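Local atomic coordinates of precorrin-8x Methyl Mutase (Thermus thermophilus, PDB entry 1V9C), a protein that probably catalyses the methyl migration of precorrin-8X, an isomerisation step in the biosynthesis of adenosylcobalamin. Residues Q53-A58 / P179-E184; K61-G66 / R86-E91; L70-M75 / G134-F139; P82-L87 / A196-I201. All blocks are in the same frame, centred on the assembly; numbering follows the deposited sequence.

From the N terminus, contact 1 opens first: the start of helix 55-65 meets strand 180-183, closing a 120-residue loop. Contacts 2 and 3 lie within it. Contact 2 closes a short loop between the ends of helices 55-65 and 82-88. Contact 3 opens inside that short loop, at the end of strand 69-71, and closes beyond it at the start of helix 137-147, so the two cross. Contact 4 begins on helix 82-88, sharing R86 and L87 with contact 2, and closes on helix 190-205, crossing contacts 1 and 3. Contact 1 ties helix 55-65 to the sheet, contact 3 joins the loops after two parallel strands, and contacts 2 and 4 tie helix 82-88 to helices 55-65 and 190-205.

Contact 1: residues Q53-A58 / P179-E184; sequences QGAVEA and PWIVTE
A55 and A58, one turn apart at the start of helix 55-65, face the ring of P179 just before strand 180-183. In sequence order, G54 comes first. It is the N-cap residue, and G54 O accepts from A58 N at 2.9 Å, closing the first turn. Its positive phi suits glycine. A55 follows and lies closest to the strand. A55 CA sits 3.9 Å from P179 CB. The methyl A55 CB reaches the backbone O of W180 at 3.3 Å, a van der Waals contact; no hydrogen bond joins the two segments. The same methyl, A55 CB, meets I181 CG1 at 4.1 Å. I181 CG1 lies beside the backbone N (chi1 -56°), which brings it nearer the helix than the CB direction would suggest.

The setting is the doubly wound alpha/beta fold. Strand 49-51 is an edge strand of the sheet and runs antiparallel to 180-183, and the chain then turns into helix 55-65. W180 is bonded to S52 in that turn, through its backbone and through S52 OG, which joins the turn to the start of strand 180-183.

V56 comes next and turns away from the strand, onto L200 and L203 of helix 190-205. A58 ends the segment. A58 CB rests against P179 CG at 3.8 Å.

Contact 2: residues K61-G66 / R86-E91; sequences KAIQAG and RLFGNE
F88 lays its side chain against the last turn of helix 55-65, where I63 and Q64 receive it. F88 CB starts 3.2 Å from the backbone O of I63. CG is still near that oxygen and also near I63 CG2. From there the ring divides its contacts. F88 CD1 packs on I63 CG2 at 3.5 Å, and CE1 touches the same methyl more loosely. On the other branch, F88 CD2 lies 3.6 Å from Q64 CA. F88 CE2 meets Q64 CG at 3.5 Å. At the tip, F88 CZ touches Q64 CG at 4.1 Å. The Q64 chain runs alongside the ring, pointing the same way. Cutting F88 back to an alanine would remove the ring, and this would probably open a gap beside I63 CG2 and leave the Q64 chain free to turn.

N90 adds the polar link. N90 ND2 donates to I63 O at 2.9 Å with an N-H...O angle of 162°, in the carbonyl plane and on a lone pair. I63 O also accepts from G66 N, part of the Schellman motif that ends the helix. N90 ND2 has a second acceptor in A67 O. One side-chain amide thus ties down the turn after the helix. G89, with positive phi, ends the weakly bonded helix 82-88 in a Schellman motif, its bond to R86 O being weak.

Beyond the pair, I63 and F88 both reach A204 of helix 190-205, I63 also touches I130 of strand 130-133, and the E91 backbone bonds to I69 of strand 69-71.

Contact 3: residues L70-M75 / G134-F139; sequences LVDARM and GNAPTF
The carboxylate of D72 is gripped by three successive backbone N-H groups, those of G134, N135 and A136. G134 N points at D72 OD1 over 3.1 Å, almost straight at 174°, from the syn side but tilted well out of the carboxylate plane; a weak second bond goes to OD2. D72 OD2 has two firm donors. N135 N comes at 2.8 Å on the syn lone pair of D72 OD2. A136 N meets D72 OD2 at 2.6 Å, nearly along the C-O axis. N135 ND2 probably donates to OD1 as well, though its modelled place is doubtful.

The next shell sets the carboxylate in position. D72 CG stands between its backbone N and carbonyl carbon (chi1 77°), a crowded position that turns both oxygens to the loop. D72 CB packs on F139 CD2 at 4.0 Å. N135 OD1 is hydrogen-bonded to S190 OG, which probably helps set the amide. A136 is the N-cap residue of helix 137-147, so the carboxylate lies near the start of that helix, whose dipole would favour its negative charge. With an asparagine in place of D72, one of the backbone N-H groups would probably lose its acceptor.

Around this, strands 69-71 and 130-133 lie side by side and parallel, and D72 keeps a backbone bond to G132. F139 also packs on V131, V133 and helix 112-122. Helix 74-79 leads to the second subunit, where R74 bonds to N81 of that subunit and M75 packs on its M75; C78 of this helix is seen in an interchain disulfide.

Contact 4: residues P82-L87 / A196-I201; sequences PERLRL and ALHALI. With SO4 (sulfate ion), chain E.
I201 packs closely on R84, L85 and L87 of helix 82-88. The two helical segments cross at 44°, with axes 10.3 Å apart. I201 CG2 lies 3.7 Å from the backbone O of R84 and 4.0 Å from L87 CD2. I201 CD1 meets L85 CD2 at 4.2 Å. I201 CG1 stands beside the backbone N (chi1 -71°), which leaves CG2 anti to that N and turned to helix 82-88.

The other side is looser and polar. The extended R84 chain crosses the H198 ring at about a right angle. R84 CD makes an off-centre CH-pi contact, 4.2 Å from the centroid of the H198 ring. NH1 stands over the centre of one ring face, and the guanidinium and ring planes are 74° apart. At the ring edge, H198 ND1 donates to O1 of a sulfate ion at 3.0 Å. H198 NE2 is bonded to the N81 backbone N, which fixes the ring's rotation.

R35 bonds to the same sulfate, and R84 NE makes a salt bridge to another. Both ions probably came from the crystallisation liquor. Even so, the gathering of two arginines and a histidine is consistent with a pocket that can take an anion.

Contact 1: residues Q53-A58 / P179-E184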
loop_
_atom_site.group_PDB
_atom_site.type_symbol
_atom_site.label_atom_id
_atom_site.label_comp_id
_atom_site.label_asym_id
_atom_site.label_seq_id
_atom_site.Cartn_x
_atom_site.Cartn_y
_atom_site.Cartn_z
ATOM N N GLN B 53 -11.256 14.839 18.199
ATOM C CA GLN B 53 -12.661 14.913 18.575
ATOM C C GLN B 53 -13.544 15.114 17.342
ATOM O O GLN B 53 -13.312 16.029 16.551
ATOM C CB GLN B 53 -12.854 16.075 19.552
ATOM C CG GLN B 53 -14.255 16.222 20.113
ATOM C CD GLN B 53 -14.360 17.403 21.057
ATOM O OE1 GLN B 53 -13.649 17.472 22.064
ATOM N NE2 GLN B 53 -15.245 18.344 20.737
ATOM N N GLY B 54 -14.540 14.246 17.178
ATOM C CA GLY B 54 -15.451 14.341 16.043
ATOM C C GLY B 54 -14.928 13.945 14.663
ATOM O O GLY B 54 -15.629 14.135 13.669
ATOM N N ALA B 55 -13.715 13.397 14.596
ATOM C CA ALA B 55 -13.097 12.988 13.325
ATOM C C ALA B 55 -13.945 12.020 12.488
ATOM O O ALA B 55 -14.294 12.312 11.346
ATOM C CB ALA B 55 -11.718 12.375 13.589
ATOM N N VAL B 56 -14.282 10.875 13.061
ATOM C CA VAL B 56 -15.075 9.891 12.341
ATOM C C VAL B 56 -16.403 10.444 11.822
ATOM O O VAL B 56 -16.728 10.280 10.633
ATOM C CB VAL B 56 -15.355 8.663 13.217
ATOM C CG1 VAL B 56 -16.056 7.590 12.394
ATOM C CG2 VAL B 56 -14.054 8.118 13.752
ATOM N N GLU B 57 -17.165 11.095 12.704
ATOM C CA GLU B 57 -18.451 11.671 12.314
ATOM C C GLU B 57 -18.226 12.695 11.212
ATOM O O GLU B 57 -19.027 12.815 10.283
ATOM C CB GLU B 57 -19.144 12.340 13.505
ATOM C CG GLU B 57 -19.302 11.449 14.731
ATOM C CD GLU B 57 -18.167 11.625 15.727
ATOM O OE1 GLU B 57 -16.990 11.538 15.312
ATOM O OE2 GLU B 57 -18.456 11.850 16.927
ATOM N N ALA B 58 -17.127 13.431 11.307
ATOM C CA ALA B 58 -16.819 14.418 10.280
ATOM C C ALA B 58 -16.565 13.684 8.960
ATOM O O ALA B 58 -16.877 14.186 7.882
ATOM C CB ALA B 58 -15.591 15.222 10.686
ATOM N N PRO B 179 -10.549 18.361 11.779
ATOM C CA PRO B 179 -10.544 17.014 12.349
ATOM C C PRO B 179 -9.503 16.139 11.657
ATOM O O PRO B 179 -9.167 16.353 10.496
ATOM C CB PRO B 179 -11.981 16.546 12.136
ATOM C CG PRO B 179 -12.389 17.265 10.908
ATOM C CD PRO B 179 -11.797 18.635 11.053
ATOM N N TRP B 180 -8.965 15.166 12.375
ATOM C CA TRP B 180 -7.965 14.317 11.762
ATOM C C TRP B 180 -7.843 12.953 12.416
ATOM O O TRP B 180 -8.404 12.706 13.486
ATOM C CB TRP B 180 -6.608 15.013 11.818
ATOM C CG TRP B 180 -6.323 15.573 13.187
ATOM C CD1 TRP B 180 -6.467 16.873 13.588
ATOM C CD2 TRP B 180 -5.890 14.843 14.344
ATOM N NE1 TRP B 180 -6.149 16.998 14.919
ATOM C CE2 TRP B 180 -5.791 15.772 15.410
ATOM C CE3 TRP B 180 -5.574 13.500 14.584
ATOM C CZ2 TRP B 180 -5.393 15.396 16.698
ATOM C CZ3 TRP B 180 -5.180 13.126 15.865
ATOM C CH2 TRP B 180 -5.089 14.072 16.905
ATOM N N ILE B 181 -7.100 12.083 11.739
ATOM C CA ILE B 181 -6.802 10.735 12.203
ATOM C C ILE B 181 -5.346 10.561 11.819
ATOM O O ILE B 181 -4.955 10.791 10.664
ATOM C CB ILE B 181 -7.612 9.660 11.499
ATOM C CG1 ILE B 181 -9.109 9.944 11.641
ATOM C CG2 ILE B 181 -7.251 8.294 12.097
ATOM C CD1 ILE B 181 -9.978 8.880 11.032
ATOM N N VAL B 182 -4.548 10.158 12.797
ATOM C CA VAL B 182 -3.127 10.013 12.615
ATOM C C VAL B 182 -2.578 8.681 13.112
ATOM O O VAL B 182 -3.132 8.078 14.027
ATOM C CB VAL B 182 -2.405 11.181 13.365
ATOM C CG1 VAL B 182 -0.961 10.847 13.619
ATOM C CG2 VAL B 182 -2.484 12.457 12.538
ATOM N N THR B 183 -1.496 8.222 12.489
ATOM C CA THR B 183 -0.809 7.011 12.934
ATOM C C THR B 183 0.479 7.573 13.535
ATOM O O THR B 183 1.380 8.007 12.820
ATOM C CB THR B 183 -0.456 6.028 11.772
ATOM O OG1 THR B 183 0.265 6.716 10.742
ATOM C CG2 THR B 183 -1.720 5.414 11.190
ATOM N N GLU B 184 0.528 7.597 14.861
ATOM C CA GLU B 184 1.668 8.122 15.607
ATOM C C GLU B 184 2.971 7.433 15.219
ATOM O O GLU B 184 2.995 6.227 14.981
ATOM C CB GLU B 184 1.425 7.925 17.109
ATOM C CG GLU B 184 0.087 8.448 17.616
ATOM C CD GLU B 184 0.201 9.771 18.351
ATOM O OE1 GLU B 184 0.438 10.811 17.695
ATOM O OE2 GLU B 184 0.064 9.762 19.594
#

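Contact 2: residues K61-G66 / R86-E91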
loop_
_atom_site.group_PDB
_atom_site.type_symbol
_atom_site.label_atom_id
_atom_site.label_comp_id
_atom_site.label_asym_id
_atom_site.label_seq_id
_atom_site.Cartn_x
_atom_site.Cartn_y
_atom_site.Cartn_z
ATOM N N LYS B 61 -20.062 12.161 7.459
ATOM C CA LYS B 61 -20.802 13.298 6.940
ATOM C C LYS B 61 -20.257 13.711 5.571
ATOM O O LYS B 61 -21.021 13.897 4.621
ATOM C CB LYS B 61 -20.704 14.456 7.940
ATOM C CG LYS B 61 -20.783 15.854 7.342
ATOM C CD LYS B 61 -22.192 16.251 6.908
ATOM C CE LYS B 61 -22.201 17.697 6.411
ATOM N NZ LYS B 61 -23.569 18.204 6.115
ATOM N N ALA B 62 -18.937 13.840 5.465
ATOM C CA ALA B 62 -18.332 14.230 4.197
ATOM C C ALA B 62 -18.564 13.140 3.161
ATOM O O ALA B 62 -18.909 13.415 2.009
ATOM C CB ALA B 62 -16.852 14.475 4.382
ATOM N N ILE B 63 -18.373 11.894 3.570
ATOM C CA ILE B 63 -18.583 10.781 2.658
ATOM C C ILE B 63 -19.985 10.872 2.057
ATOM O O ILE B 63 -20.158 10.817 0.842
ATOM C CB ILE B 63 -18.436 9.437 3.389
ATOM C CG1 ILE B 63 -16.977 9.213 3.773
ATOM C CG2 ILE B 63 -18.919 8.318 2.517
ATOM C CD1 ILE B 63 -16.799 8.095 4.755
ATOM N N GLN B 64 -20.973 11.020 2.926
ATOM C CA GLN B 64 -22.375 11.119 2.529
ATOM C C GLN B 64 -22.715 12.364 1.718
ATOM O O GLN B 64 -23.658 12.352 0.923
ATOM C CB GLN B 64 -23.257 11.065 3.772
ATOM C CG GLN B 64 -23.317 9.692 4.383
ATOM C CD GLN B 64 -23.947 9.694 5.750
ATOM O OE1 GLN B 64 -24.189 8.636 6.338
ATOM N NE2 GLN B 64 -24.214 10.885 6.274
ATOM N N ALA B 65 -21.949 13.433 1.925
ATOM C CA ALA B 65 -22.161 14.684 1.215
ATOM C C ALA B 65 -21.673 14.547 -0.212
ATOM O O ALA B 65 -22.000 15.360 -1.079
ATOM C CB ALA B 65 -21.411 15.808 1.904
ATOM N N GLY B 66 -20.876 13.517 -0.457
ATOM C CA GLY B 66 -20.354 13.325 -1.793
ATOM C C GLY B 66 -19.023 14.033 -1.898
ATOM O O GLY B 66 -18.539 14.316 -2.999
ATOM N N ARG B 86 -18.543 4.160 -5.373
ATOM C CA ARG B 86 -19.865 4.311 -5.972
ATOM C C ARG B 86 -21.018 4.547 -5.003
ATOM O O ARG B 86 -21.990 5.201 -5.355
ATOM C CB ARG B 86 -20.185 3.085 -6.841
ATOM C CG ARG B 86 -21.433 3.236 -7.727
ATOM C CD ARG B 86 -21.854 1.893 -8.310
ATOM N NE ARG B 86 -20.772 1.224 -9.024
ATOM C CZ ARG B 86 -20.821 -0.048 -9.414
ATOM N NH1 ARG B 86 -21.902 -0.770 -9.160
ATOM N NH2 ARG B 86 -19.789 -0.609 -10.034
ATOM N N LEU B 87 -20.927 4.024 -3.786
ATOM C CA LEU B 87 -22.008 4.202 -2.821
ATOM C C LEU B 87 -22.454 5.661 -2.672
ATOM O O LEU B 87 -23.638 5.965 -2.801
ATOM C CB LEU B 87 -21.610 3.620 -1.459
ATOM C CG LEU B 87 -21.826 2.106 -1.294
ATOM C CD1 LEU B 87 -21.267 1.344 -2.492
ATOM C CD2 LEU B 87 -21.164 1.637 -0.007
ATOM N N PHE B 88 -21.520 6.561 -2.388
ATOM C CA PHE B 88 -21.875 7.965 -2.253
ATOM C C PHE B 88 -21.139 8.780 -3.312
ATOM O O PHE B 88 -21.031 9.998 -3.196
ATOM C CB PHE B 88 -21.522 8.498 -0.861
ATOM C CG PHE B 88 -22.090 7.682 0.272
ATOM C CD1 PHE B 88 -21.415 6.555 0.744
ATOM C CD2 PHE B 88 -23.297 8.041 0.870
ATOM C CE1 PHE B 88 -21.933 5.795 1.800
ATOM C CE2 PHE B 88 -23.828 7.289 1.928
ATOM C CZ PHE B 88 -23.140 6.162 2.393
ATOM N N GLY B 89 -20.646 8.098 -4.347
ATOM C CA GLY B 89 -19.923 8.762 -5.415
ATOM C C GLY B 89 -18.921 9.793 -4.920
ATOM O O GLY B 89 -19.123 10.994 -5.095
ATOM N N ASN B 90 -17.843 9.337 -4.292
ATOM C CA ASN B 90 -16.824 10.255 -3.792
ATOM C C ASN B 90 -15.657 10.304 -4.775
ATOM O O ASN B 90 -14.853 9.369 -4.854
ATOM C CB ASN B 90 -16.330 9.813 -2.412
ATOM C CG ASN B 90 -17.440 9.723 -1.395
ATOM O OD1 ASN B 90 -18.106 8.697 -1.273
ATOM N ND2 ASN B 90 -17.660 10.808 -0.664
ATOM N N GLU B 91 -15.571 11.395 -5.528
ATOM C CA GLU B 91 -14.512 11.552 -6.512
ATOM C C GLU B 91 -13.144 11.512 -5.864
ATOM O O GLU B 91 -12.944 12.084 -4.803
ATOM C CB GLU B 91 -14.657 12.875 -7.261
ATOM C CG GLU B 91 -13.526 13.138 -8.237
ATOM C CD GLU B 91 -13.684 14.457 -8.996
ATOM O OE1 GLU B 91 -12.877 14.722 -9.911
ATOM O OE2 GLU B 91 -14.610 15.227 -8.679
HETATM O O HOH W 1 -17.437 13.723 -5.070
#

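Contact 3: residues L70-M75 / G134-F139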
loop_
_atom_site.group_PDB
_atom_site.type_symbol
_atom_site.label_atom_id
_atom_site.label_comp_id
_atom_site.label_asym_id
_atom_site.label_seq_id
_atom_site.Cartn_x
_atom_site.Cartn_y
_atom_site.Cartn_z
ATOM N N LEU B 70 -8.945 13.653 -1.736
ATOM C CA LEU B 70 -7.697 14.104 -2.333
ATOM C C LEU B 70 -6.591 13.282 -1.695
ATOM O O LEU B 70 -6.494 13.204 -0.478
ATOM C CB LEU B 70 -7.482 15.594 -2.044
ATOM C CG LEU B 70 -8.732 16.465 -2.186
ATOM C CD1 LEU B 70 -8.415 17.906 -1.817
ATOM C CD2 LEU B 70 -9.239 16.379 -3.596
ATOM N N VAL B 71 -5.754 12.674 -2.520
ATOM C CA VAL B 71 -4.707 11.835 -1.988
ATOM C C VAL B 71 -3.336 12.200 -2.527
ATOM O O VAL B 71 -3.223 12.858 -3.568
ATOM C CB VAL B 71 -5.048 10.337 -2.257
ATOM C CG1 VAL B 71 -6.364 10.006 -1.600
ATOM C CG2 VAL B 71 -5.160 10.063 -3.756
ATOM N N ASP B 72 -2.303 11.763 -1.808
ATOM C CA ASP B 72 -0.914 12.056 -2.163
ATOM C C ASP B 72 -0.151 10.925 -2.852
ATOM O O ASP B 72 1.085 10.954 -2.909
ATOM C CB ASP B 72 -0.153 12.463 -0.905
ATOM C CG ASP B 72 0.213 11.275 -0.040
ATOM O OD1 ASP B 72 -0.421 10.209 -0.195
ATOM O OD2 ASP B 72 1.129 11.409 0.799
ATOM N N ALA B 73 -0.865 9.925 -3.356
ATOM C CA ALA B 73 -0.214 8.815 -4.043
ATOM C C ALA B 73 -1.204 8.006 -4.851
ATOM O O ALA B 73 -2.338 7.771 -4.418
ATOM C CB ALA B 73 0.511 7.900 -3.044
ATOM N N ARG B 74 -0.760 7.571 -6.025
ATOM C CA ARG B 74 -1.591 6.769 -6.916
ATOM C C ARG B 74 -2.014 5.446 -6.272
ATOM O O ARG B 74 -3.143 4.995 -6.473
ATOM C CB ARG B 74 -0.841 6.512 -8.218
ATOM C CG ARG B 74 0.568 6.030 -8.005
ATOM C CD ARG B 74 1.446 6.359 -9.195
ATOM N NE ARG B 74 2.820 5.916 -8.982
ATOM C CZ ARG B 74 3.867 6.416 -9.626
ATOM N NH1 ARG B 74 3.697 7.378 -10.527
ATOM N NH2 ARG B 74 5.082 5.957 -9.365
ATOM N N MET B 75 -1.124 4.840 -5.483
ATOM C CA MET B 75 -1.456 3.578 -4.813
ATOM C C MET B 75 -2.748 3.746 -4.024
ATOM O O MET B 75 -3.591 2.853 -3.994
ATOM C CB MET B 75 -0.331 3.134 -3.860
ATOM C CG MET B 75 0.848 2.498 -4.562
ATOM S SD MET B 75 1.962 1.619 -3.435
ATOM C CE MET B 75 1.127 0.062 -3.243
ATOM N N GLY B 134 -0.366 9.392 2.826
ATOM C CA GLY B 134 0.303 8.209 3.318
ATOM C C GLY B 134 1.713 8.140 2.774
ATOM O O GLY B 134 2.413 7.148 2.986
ATOM N N ASN B 135 2.150 9.195 2.089
ATOM C CA ASN B 135 3.473 9.186 1.479
ATOM C C ASN B 135 4.315 10.458 1.472
ATOM O O ASN B 135 5.534 10.377 1.513
ATOM C CB ASN B 135 3.329 8.697 0.040
ATOM C CG ASN B 135 2.384 7.520 -0.066
ATOM O OD1 ASN B 135 2.768 6.376 0.170
ATOM N ND2 ASN B 135 1.124 7.801 -0.380
ATOM N N ALA B 136 3.689 11.627 1.398
ATOM C CA ALA B 136 4.461 12.870 1.322
ATOM C C ALA B 136 4.312 13.791 2.518
ATOM O O ALA B 136 3.359 14.558 2.594
ATOM C CB ALA B 136 4.094 13.625 0.047
ATOM N N PRO B 137 5.260 13.724 3.471
ATOM C CA PRO B 137 5.265 14.548 4.688
ATOM C C PRO B 137 5.256 16.045 4.369
ATOM O O PRO B 137 4.544 16.820 5.009
ATOM C CB PRO B 137 6.565 14.139 5.386
ATOM C CG PRO B 137 6.770 12.737 4.934
ATOM C CD PRO B 137 6.420 12.816 3.461
ATOM N N THR B 138 6.061 16.446 3.389
ATOM C CA THR B 138 6.136 17.852 3.015
ATOM C C THR B 138 4.780 18.297 2.475
ATOM O O THR B 138 4.448 19.481 2.483
ATOM C CB THR B 138 7.225 18.107 1.940
ATOM O OG1 THR B 138 6.827 17.519 0.701
ATOM C CG2 THR B 138 8.554 17.505 2.368
ATOM N N PHE B 139 3.993 17.341 2.004
ATOM C CA PHE B 139 2.676 17.674 1.498
ATOM C C PHE B 139 1.781 18.024 2.691
ATOM O O PHE B 139 1.032 18.994 2.655
ATOM C CB PHE B 139 2.080 16.492 0.730
ATOM C CG PHE B 139 0.661 16.715 0.284
ATOM C CD1 PHE B 139 0.372 17.628 -0.722
ATOM C CD2 PHE B 139 -0.386 16.028 0.888
ATOM C CE1 PHE B 139 -0.941 17.856 -1.125
ATOM C CE2 PHE B 139 -1.711 16.250 0.491
ATOM C CZ PHE B 139 -1.988 17.165 -0.516
#

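Contact 4: residues P82-L87 / A196-I201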
loop_
_atom_site.group_PDB
_atom_site.type_symbol
_atom_site.label_atom_id
_atom_site.label_comp_id
_atom_site.label_asym_id
_atom_site.label_seq_id
_atom_site.Cartn_x
_atom_site.Cartn_y
_atom_site.Cartn_z
ATOM N N PRO B 82 -13.619 0.670 -6.439
ATOM C CA PRO B 82 -14.595 1.370 -7.289
ATOM C C PRO B 82 -16.037 1.203 -6.822
ATOM O O PRO B 82 -16.798 2.172 -6.774
ATOM C CB PRO B 82 -14.349 0.767 -8.673
ATOM C CG PRO B 82 -12.886 0.429 -8.642
ATOM C CD PRO B 82 -12.704 -0.155 -7.255
ATOM N N GLU B 83 -16.406 -0.026 -6.474
ATOM C CA GLU B 83 -17.749 -0.343 -5.983
ATOM C C GLU B 83 -18.072 0.421 -4.700
ATOM O O GLU B 83 -19.226 0.722 -4.415
ATOM C CB GLU B 83 -17.862 -1.842 -5.681
ATOM C CG GLU B 83 -17.224 -2.727 -6.729
ATOM C CD GLU B 83 -18.100 -2.893 -7.943
ATOM O OE1 GLU B 83 -17.574 -3.271 -9.013
ATOM O OE2 GLU B 83 -19.322 -2.650 -7.815
ATOM N N ARG B 84 -17.053 0.722 -3.910
ATOM C CA ARG B 84 -17.293 1.424 -2.656
ATOM C C ARG B 84 -17.332 2.926 -2.886
ATOM O O ARG B 84 -18.086 3.645 -2.245
ATOM C CB ARG B 84 -16.232 1.012 -1.632
ATOM C CG ARG B 84 -16.393 -0.463 -1.236
ATOM C CD ARG B 84 -15.138 -1.057 -0.639
ATOM N NE ARG B 84 -15.323 -2.466 -0.291
ATOM C CZ ARG B 84 -14.334 -3.296 0.032
ATOM N NH1 ARG B 84 -13.081 -2.867 0.049
ATOM N NH2 ARG B 84 -14.599 -4.555 0.350
ATOM N N LEU B 85 -16.517 3.398 -3.812
ATOM C CA LEU B 85 -16.526 4.803 -4.137
ATOM C C LEU B 85 -17.936 5.130 -4.690
ATOM O O LEU B 85 -18.466 6.212 -4.454
ATOM C CB LEU B 85 -15.445 5.101 -5.184
ATOM C CG LEU B 85 -13.985 5.047 -4.710
ATOM C CD1 LEU B 85 -13.081 5.596 -5.792
ATOM C CD2 LEU B 85 -13.801 5.842 -3.430
ATOM N N ARG B 86 -18.543 4.160 -5.373
ATOM C CA ARG B 86 -19.865 4.311 -5.972
ATOM C C ARG B 86 -21.018 4.547 -5.003
ATOM O O ARG B 86 -21.990 5.201 -5.355
ATOM C CB ARG B 86 -20.185 3.085 -6.841
ATOM C CG ARG B 86 -21.433 3.236 -7.727
ATOM C CD ARG B 86 -21.854 1.893 -8.310
ATOM N NE ARG B 86 -20.772 1.224 -9.024
ATOM C CZ ARG B 86 -20.821 -0.048 -9.414
ATOM N NH1 ARG B 86 -21.902 -0.770 -9.160
ATOM N NH2 ARG B 86 -19.789 -0.609 -10.034
ATOM N N LEU B 87 -20.927 4.024 -3.786
ATOM C CA LEU B 87 -22.008 4.202 -2.821
ATOM C C LEU B 87 -22.454 5.661 -2.672
ATOM O O LEU B 87 -23.638 5.965 -2.801
ATOM C CB LEU B 87 -21.610 3.620 -1.459
ATOM C CG LEU B 87 -21.826 2.106 -1.294
ATOM C CD1 LEU B 87 -21.267 1.344 -2.492
ATOM C CD2 LEU B 87 -21.164 1.637 -0.007
ATOM N N ALA B 196 -8.496 2.908 6.156
ATOM C CA ALA B 196 -9.250 3.869 6.956
ATOM C C ALA B 196 -10.413 4.452 6.126
ATOM O O ALA B 196 -11.526 4.609 6.627
ATOM C CB ALA B 196 -8.319 5.001 7.441
ATOM N N LEU B 197 -10.153 4.778 4.860
ATOM C CA LEU B 197 -11.211 5.305 3.999
ATOM C C LEU B 197 -12.268 4.218 3.786
ATOM O O LEU B 197 -13.453 4.479 3.931
ATOM C CB LEU B 197 -10.639 5.775 2.649
ATOM C CG LEU B 197 -9.858 7.096 2.752
ATOM C CD1 LEU B 197 -9.041 7.401 1.506
ATOM C CD2 LEU B 197 -10.876 8.198 2.994
ATOM N N HIS B 198 -11.849 2.994 3.458
ATOM C CA HIS B 198 -12.832 1.940 3.274
ATOM C C HIS B 198 -13.671 1.771 4.535
ATOM O O HIS B 198 -14.874 1.560 4.459
ATOM C CB HIS B 198 -12.151 0.632 2.886
ATOM C CG HIS B 198 -11.765 0.567 1.439
ATOM N ND1 HIS B 198 -10.715 -0.197 0.977
ATOM C CD2 HIS B 198 -12.289 1.180 0.350
ATOM C CE1 HIS B 198 -10.602 -0.049 -0.329
ATOM N NE2 HIS B 198 -11.543 0.784 -0.735
ATOM N N ALA B 199 -13.045 1.907 5.698
ATOM C CA ALA B 199 -13.780 1.765 6.946
ATOM C C ALA B 199 -14.787 2.895 7.081
ATOM O O ALA B 199 -15.900 2.678 7.542
ATOM C CB ALA B 199 -12.828 1.772 8.131
ATOM N N LEU B 200 -14.398 4.099 6.677
ATOM C CA LEU B 200 -15.299 5.240 6.777
ATOM C C LEU B 200 -16.495 5.069 5.872
ATOM O O LEU B 200 -17.621 5.338 6.278
ATOM C CB LEU B 200 -14.568 6.545 6.456
ATOM C CG LEU B 200 -13.579 6.923 7.567
ATOM C CD1 LEU B 200 -12.826 8.200 7.219
ATOM C CD2 LEU B 200 -14.344 7.065 8.865
ATOM N N ILE B 201 -16.252 4.608 4.647
ATOM C CA ILE B 201 -17.329 4.392 3.705
ATOM C C ILE B 201 -18.318 3.347 4.213
ATOM O O ILE B 201 -19.529 3.564 4.158
ATOM C CB ILE B 201 -16.797 3.944 2.342
ATOM C CG1 ILE B 201 -16.103 5.120 1.648
ATOM C CG2 ILE B 201 -17.938 3.402 1.492
ATOM C CD1 ILE B 201 -15.498 4.779 0.287
HETATM S S SO4 E . -9.137 -2.964 2.822
HETATM O O1 SO4 E . -8.533 -2.111 1.781
HETATM O O2 SO4 E . -10.418 -3.516 2.355
HETATM O O3 SO4 E . -9.387 -2.149 4.017
HETATM O O4 SO4 E . -8.213 -4.067 3.143
#